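Local coordinates for enoyl-CoA hydratase/isomerase family protein (Mycobacterium tuberculosis, PDB 4FN7), which probably acts in lipid metabolism as an enoyl-CoA hydratase or isomerase of the crotonase superfamily, at residues 14-19 with 49-54; 99-104 with 182-187; 116-121 with 174-179. All coordinates share one frame; numbering follows the deposited sequence. Where two conformers were deposited one is given.

Contact 1: 14-19 with 49-54; sequences AVISMD and LVITGN
Ala-14 to Met-18 and Leu-49 to Thr-52 run side by side as the two parallel strands of a beta-alpha-beta unit. Val-50 and Thr-52 pair with alternate residues of the other strand, giving four straight backbone bonds; the shortest runs from Ile-16 N to Val-50 O, 2.7 Å. Side chains alternate between two faces. On one, Ile-16 CB meets Ile-51 CG1 at 4.1 Å; on the other, Val-15 CG1 lies 4.1 Å from Thr-52 CG2. Farther along that second face the chemistry turns polar: Ser-17 OG and Thr-52 OG1 lie 2.8 Å apart, and Thr-52 OG1 gives its proton to Gly-53 O, in the carbonyl plane and on a lone pair. Met-18 bends at its thioether (chi3 -70°), which brings CE back to within 3.6 Å of Thr-52 O. Just past the strand ends, Asn-54 ND2 donates to Asp-19 OD1 at 3.0 Å; the amide plane stands 85° from the carboxylate and the donor approaches from above the latter. Beyond this first shell, Leu-34 and Ala-37 of helix 28-44 cover Ile-16, whose bulky beta-branched form suits both the extended chain and this apolar layer, while Val-15 and Val-50 touch helix 184-195. Asp-19 OD1 also takes the N-H of Gly-21, and Asn-54 OD1 accepts two more, from Arg-56 N and Val-57 N.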
# COMPACT_ATOMS: atom_id res chain seq x y z
N ALA A 14 14.50 27.24 -0.50
CA ALA A 14 13.51 28.31 -0.47
C ALA A 14 12.43 27.90 0.52
O ALA A 14 12.01 26.74 0.53
CB ALA A 14 12.91 28.54 -1.84
N VAL A 15 12.00 28.84 1.36
CA VAL A 15 10.90 28.60 2.28
C VAL A 15 9.70 29.41 1.83
O VAL A 15 9.76 30.64 1.71
CB VAL A 15 11.27 28.99 3.72
CG1 VAL A 15 10.12 28.66 4.67
CG2 VAL A 15 12.54 28.26 4.14
N ILE A 16 8.61 28.70 1.56
CA ILE A 16 7.37 29.29 1.08
C ILE A 16 6.34 29.09 2.18
O ILE A 16 6.03 27.96 2.56
CB ILE A 16 6.92 28.59 -0.22
CG1 ILE A 16 7.96 28.82 -1.33
CG2 ILE A 16 5.52 29.03 -0.64
CD1 ILE A 16 7.64 28.09 -2.64
N SER A 17 5.83 30.18 2.74
CA SER A 17 4.94 30.09 3.89
C SER A 17 3.58 30.68 3.59
O SER A 17 3.47 31.83 3.15
CB SER A 17 5.56 30.82 5.09
OG SER A 17 6.64 30.08 5.62
N MET A 18 2.55 29.88 3.84
CA MET A 18 1.17 30.32 3.69
C MET A 18 0.67 30.94 4.99
O MET A 18 0.73 30.31 6.05
CB MET A 18 0.27 29.14 3.34
CG MET A 18 0.55 28.50 1.99
SD MET A 18 -0.58 27.13 1.65
CE MET A 18 0.02 25.91 2.82
N ASP A 19 0.19 32.17 4.91
CA ASP A 19 -0.53 32.76 6.03
C ASP A 19 -1.45 33.86 5.54
O ASP A 19 -1.03 34.99 5.37
CB ASP A 19 0.44 33.34 7.07
CG ASP A 19 -0.29 33.92 8.26
OD1 ASP A 19 -1.52 33.75 8.35
OD2 ASP A 19 0.37 34.55 9.11
N LEU A 49 12.68 22.86 -1.73
CA LEU A 49 11.61 23.74 -1.27
C LEU A 49 11.11 23.26 0.07
O LEU A 49 11.00 22.05 0.30
CB LEU A 49 10.39 23.69 -2.19
CG LEU A 49 10.41 23.94 -3.69
CD1 LEU A 49 8.98 24.05 -4.18
CD2 LEU A 49 11.17 25.21 -3.98
N VAL A 50 10.77 24.21 0.93
CA VAL A 50 9.98 23.95 2.12
C VAL A 50 8.71 24.78 1.99
O VAL A 50 8.76 25.97 1.72
CB VAL A 50 10.72 24.38 3.39
CG1 VAL A 50 9.80 24.26 4.60
CG2 VAL A 50 11.97 23.55 3.57
N ILE A 51 7.57 24.12 2.16
CA ILE A 51 6.28 24.81 2.17
C ILE A 51 5.64 24.65 3.54
O ILE A 51 5.51 23.52 4.04
CB ILE A 51 5.34 24.27 1.06
CG1 ILE A 51 5.93 24.60 -0.32
CG2 ILE A 51 3.95 24.87 1.20
CD1 ILE A 51 5.26 23.87 -1.46
N THR A 52 5.25 25.76 4.15
CA THR A 52 4.67 25.74 5.49
C THR A 52 3.29 26.37 5.50
O THR A 52 2.92 27.07 4.56
CB THR A 52 5.53 26.53 6.51
OG1 THR A 52 5.13 27.91 6.53
CG2 THR A 52 7.03 26.44 6.18
N GLY A 53 2.54 26.11 6.57
CA GLY A 53 1.33 26.87 6.85
C GLY A 53 1.62 27.97 7.85
O GLY A 53 2.74 28.49 7.93
N ASN A 54 0.60 28.35 8.61
CA ASN A 54 0.76 29.35 9.66
C ASN A 54 0.68 28.72 11.06
O ASN A 54 0.85 27.52 11.20
CB ASN A 54 -0.20 30.54 9.48
CG ASN A 54 -1.67 30.18 9.68
OD1 ASN A 54 -2.01 29.12 10.21
ND2 ASN A 54 -2.56 31.09 9.28

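Contact 2: 99-104 with 182-187; sequences ACTGHA and EVVVSR
Thr-101 OG1 hydrogen-bonds to Asn-54 O and only weakly to Val-57 O, which helps set the rotation of a side chain whose methyl faces Val-185. With chi1 at 47°, OG1 sits between the backbone N and the carbonyl carbon, leaving Thr-101 CG2 to meet Val-185 CG2 at 3.6 Å, the two side chains meeting at a slant. Threonine serves both needs here, a hydroxyl for the neighbouring loop and a methyl for the helix. The same Val-185 CG2 also reaches Ala-99 CB, 4.2 Å away, so one branch of the valine touches two residues of the chain beneath it. Val-184 points its side chain at the strand: its CG1 comes within 4.1 Å of Ala-99 CB and 3.6 Å of Cys-100 O. The small methyl of Ala-99 lets the first turn of the helix come this close to the backbone, whereas Cys-100 points away from the helix, and its side chain touches Phe-58 and Leu-112. No hydrogen bond links the two segments; van der Waals contact joins them, mostly between methyl groups. Within the helix, Val-183 occupies the N-cap position, and its O accepts the N-H of Arg-187 at 2.8 Å, closing the turn that presents both valines. Arg-187 itself reaches Glu-177 and Glu-190 in salt bridges. Strand 96-100 belongs to the main sheet and strand 103-105 to a smaller one, so the helix start rests where the chain leaves the first for the second, an arrangement that belongs to the crotonase fold.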
# COMPACT_ATOMS: atom_id res chain seq x y z
N ALA A 99 6.12 21.43 5.73
CA ALA A 99 6.03 21.70 7.16
C ALA A 99 4.56 21.87 7.52
O ALA A 99 4.00 22.96 7.36
CB ALA A 99 6.81 22.95 7.51
N CYS A 100 3.95 20.79 7.98
CA CYS A 100 2.55 20.79 8.34
C CYS A 100 2.40 21.41 9.73
O CYS A 100 2.58 20.73 10.74
CB CYS A 100 2.03 19.35 8.33
SG CYS A 100 0.25 19.21 8.37
N THR A 101 2.08 22.70 9.76
CA THR A 101 2.17 23.49 10.98
C THR A 101 0.84 23.59 11.72
O THR A 101 0.72 24.26 12.74
CB THR A 101 2.68 24.91 10.65
OG1 THR A 101 1.94 25.42 9.53
CG2 THR A 101 4.16 24.87 10.28
N GLY A 102 -0.15 22.90 11.18
CA GLY A 102 -1.46 22.78 11.79
C GLY A 102 -2.24 21.78 10.96
O GLY A 102 -1.67 21.04 10.17
N HIS A 103 -3.55 21.76 11.11
CA HIS A 103 -4.38 20.79 10.42
C HIS A 103 -4.34 20.96 8.90
O HIS A 103 -4.10 22.06 8.40
CB HIS A 103 -5.80 20.88 10.95
CG HIS A 103 -5.87 20.87 12.44
ND1 HIS A 103 -5.53 19.75 13.18
CD2 HIS A 103 -6.17 21.84 13.33
CE1 HIS A 103 -5.65 20.03 14.46
NE2 HIS A 103 -6.04 21.29 14.58
N ALA A 104 -4.58 19.86 8.19
CA ALA A 104 -4.57 19.86 6.74
C ALA A 104 -5.83 19.14 6.28
O ALA A 104 -5.95 17.92 6.44
CB ALA A 104 -3.31 19.16 6.21
N GLU A 182 7.05 23.07 17.99
CA GLU A 182 8.00 24.17 17.91
C GLU A 182 9.19 23.88 17.00
O GLU A 182 9.98 24.78 16.71
CB GLU A 182 8.48 24.57 19.31
CG GLU A 182 9.29 23.50 20.05
CD GLU A 182 8.44 22.56 20.90
OE1 GLU A 182 7.23 22.40 20.64
OE2 GLU A 182 9.00 21.98 21.85
N VAL A 183 9.33 22.64 16.55
CA VAL A 183 10.42 22.32 15.63
C VAL A 183 9.96 21.74 14.29
O VAL A 183 10.78 21.28 13.50
CB VAL A 183 11.48 21.39 16.26
CG1 VAL A 183 12.14 22.06 17.46
CG2 VAL A 183 10.87 20.05 16.65
N VAL A 184 8.65 21.76 14.02
CA VAL A 184 8.16 21.28 12.72
C VAL A 184 8.86 22.00 11.56
O VAL A 184 9.38 21.37 10.65
CB VAL A 184 6.62 21.39 12.60
CG1 VAL A 184 6.16 21.19 11.15
CG2 VAL A 184 5.95 20.38 13.53
N VAL A 185 8.89 23.33 11.62
CA VAL A 185 9.48 24.10 10.54
C VAL A 185 10.99 23.91 10.46
O VAL A 185 11.53 23.66 9.38
CB VAL A 185 9.13 25.60 10.66
CG1 VAL A 185 9.91 26.41 9.63
CG2 VAL A 185 7.63 25.79 10.48
N SER A 186 11.67 24.00 11.59
CA SER A 186 13.13 23.87 11.57
C SER A 186 13.54 22.47 11.13
O SER A 186 14.52 22.30 10.40
CB SER A 186 13.76 24.25 12.91
OG SER A 186 13.28 23.43 13.96
N ARG A 187 12.77 21.46 11.53
CA ARG A 187 13.06 20.10 11.11
C ARG A 187 12.81 19.94 9.60
O ARG A 187 13.59 19.29 8.91
CB ARG A 187 12.24 19.10 11.92
CG ARG A 187 12.38 17.67 11.45
CD ARG A 187 13.82 17.17 11.49
NE ARG A 187 13.88 15.91 10.76
CZ ARG A 187 14.86 15.54 9.96
NH1 ARG A 187 15.93 16.31 9.79
NH2 ARG A 187 14.78 14.37 9.33

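Contact 3: 116-121 with 174-179; sequences DHRVAA and FIDEIA
Phe-174 O meets Arg-118 through a water that accepts from Arg-118 NH1 at 2.8 Å and donates to the carbonyl, while the peptide leading into Ile-175 lies over one face of the guanidinium. In one of its two conformers, Ile-175 sets CG2 4.0 Å from Ala-120 CB, an apolar patch beside the charges. Asp-176 forms a salt bridge with Arg-118, whose two in-plane N-H groups suit a carboxylate: NE meets OD2 at 2.8 Å and NH2 meets OD1 at 2.9 Å, both straight but about 45° above the carboxylate plane. Its OD2 also takes a weak bond from Arg-118 N, and its backbone N donates to Arg-118 O. Glu-177 has CG opposite the backbone N (chi1 177°) and stays extended beyond it; His-117 NE2 donates a hydrogen bond to Glu-177 OE1 at 2.8 Å, the oxygen lying in the ring plane and using its anti lone pair. OE2 forms a salt bridge with Arg-187, and Glu-177 O accepts from Ala-120 N. Ala-179 N donates to Ala-120 O at 2.9 Å. Histidine can use both ring nitrogens: Gln-156 of a neighbouring subunit hydrogen-bonds to His-117 ND1. The short parallel strand 177-178 thus forms the edge of the main sheet within this chain, beside a subunit interface, consistent with the trimeric crotonase assembly.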
# COMPACT_ATOMS: atom_id res chain seq x y z
N ASP A 116 7.74 15.47 -1.03
CA ASP A 116 8.58 14.28 -0.95
C ASP A 116 8.71 13.80 0.49
O ASP A 116 8.82 12.59 0.74
CB ASP A 116 9.96 14.56 -1.54
CG ASP A 116 9.90 14.90 -3.00
OD1 ASP A 116 9.61 13.99 -3.80
OD2 ASP A 116 10.17 16.07 -3.34
N HIS A 117 8.72 14.75 1.42
CA HIS A 117 8.82 14.46 2.84
C HIS A 117 7.89 15.42 3.57
O HIS A 117 7.86 16.61 3.26
CB HIS A 117 10.26 14.66 3.33
CG HIS A 117 10.49 14.23 4.75
ND1 HIS A 117 10.39 12.92 5.16
CD2 HIS A 117 10.81 14.95 5.85
CE1 HIS A 117 10.64 12.85 6.45
NE2 HIS A 117 10.90 14.06 6.90
N ARG A 118 7.14 14.89 4.53
CA ARG A 118 6.07 15.64 5.19
C ARG A 118 6.20 15.52 6.70
O ARG A 118 6.17 14.42 7.24
CB ARG A 118 4.71 15.09 4.74
CG ARG A 118 4.51 15.14 3.23
CD ARG A 118 3.45 14.13 2.77
NE ARG A 118 3.89 12.77 3.04
CZ ARG A 118 3.13 11.69 2.87
NH1 ARG A 118 1.87 11.82 2.46
NH2 ARG A 118 3.62 10.49 3.12
N VAL A 119 6.36 16.66 7.37
CA VAL A 119 6.59 16.70 8.80
C VAL A 119 5.40 17.35 9.49
O VAL A 119 4.94 18.40 9.05
CB VAL A 119 7.85 17.54 9.14
CG1 VAL A 119 8.16 17.47 10.63
CG2 VAL A 119 9.04 17.05 8.33
N ALA A 120 4.90 16.74 10.56
CA ALA A 120 3.80 17.32 11.33
C ALA A 120 4.00 17.07 12.81
O ALA A 120 4.85 16.29 13.20
CB ALA A 120 2.47 16.72 10.87
N ALA A 121 3.21 17.76 13.63
CA ALA A 121 3.16 17.47 15.06
C ALA A 121 2.10 16.42 15.34
O ALA A 121 1.20 16.21 14.53
CB ALA A 121 2.89 18.74 15.86
N PHE A 174 -0.13 9.56 5.43
CA PHE A 174 -0.47 10.98 5.29
C PHE A 174 0.68 11.90 5.71
O PHE A 174 0.68 13.08 5.38
CB PHE A 174 -1.74 11.33 6.07
CG PHE A 174 -2.96 11.56 5.21
CD1 PHE A 174 -2.87 12.25 4.00
CD2 PHE A 174 -4.20 11.10 5.62
CE1 PHE A 174 -4.01 12.47 3.23
CE2 PHE A 174 -5.33 11.33 4.85
CZ PHE A 174 -5.24 12.02 3.66
N ILE A 175 1.63 11.37 6.47
CA ILE A 175 2.83 12.12 6.84
C ILE A 175 3.99 11.15 6.96
O ILE A 175 3.79 9.94 7.04
CB ILE A 175 2.71 12.89 8.17
CG1 ILE A 175 2.46 11.92 9.33
CG2 ILE A 175 1.63 13.93 8.09
CD1 ILE A 175 2.54 12.59 10.67
N ASP A 176 5.22 11.69 6.93
CA ASP A 176 6.42 10.85 6.99
C ASP A 176 7.18 10.96 8.30
O ASP A 176 7.99 10.09 8.63
CB ASP A 176 7.38 11.19 5.85
CG ASP A 176 6.70 11.13 4.51
OD1 ASP A 176 6.35 10.02 4.07
OD2 ASP A 176 6.52 12.21 3.91
N GLU A 177 6.95 12.04 9.04
CA GLU A 177 7.72 12.28 10.25
C GLU A 177 6.92 13.12 11.23
O GLU A 177 6.21 14.05 10.84
CB GLU A 177 9.04 12.99 9.92
CG GLU A 177 9.88 13.34 11.16
CD GLU A 177 11.23 13.96 10.83
OE1 GLU A 177 11.58 14.10 9.63
OE2 GLU A 177 11.96 14.31 11.78
N ILE A 178 7.04 12.77 12.51
CA ILE A 178 6.42 13.54 13.57
C ILE A 178 7.50 14.32 14.34
O ILE A 178 8.56 13.77 14.65
CB ILE A 178 5.65 12.63 14.55
CG1 ILE A 178 4.65 11.76 13.77
CG2 ILE A 178 4.94 13.45 15.61
CD1 ILE A 178 4.02 10.66 14.61
N ALA A 179 7.22 15.59 14.62
CA ALA A 179 8.13 16.43 15.38
C ALA A 179 7.32 17.27 16.36
O ALA A 179 6.11 17.41 16.21
CB ALA A 179 8.94 17.33 14.45
O HOH W 1 0.16 13.96 2.99

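All three contacts are largely buried and reach the same six-stranded sheet. Contact 1 pairs inner strands 13-18 and 48-52, contact 3 adds outermost strand 177-178 to strand 117-120, and contact 2 sets the start of helix 184-195 on strand 96-100 between them. Their chemistry follows these places: regular backbone bonds and aliphatic layers in contact 1, van der Waals contact without hydrogen bonds in contact 2, and charged and imidazole groups in contact 3, which alone borders another subunit. Contact 2 touches both others, through Ile-51 O with Ala-99 N and Cys-100 N with Val-119 O. Contacts 1 and 3, with centres about 14 Å apart, do not touch.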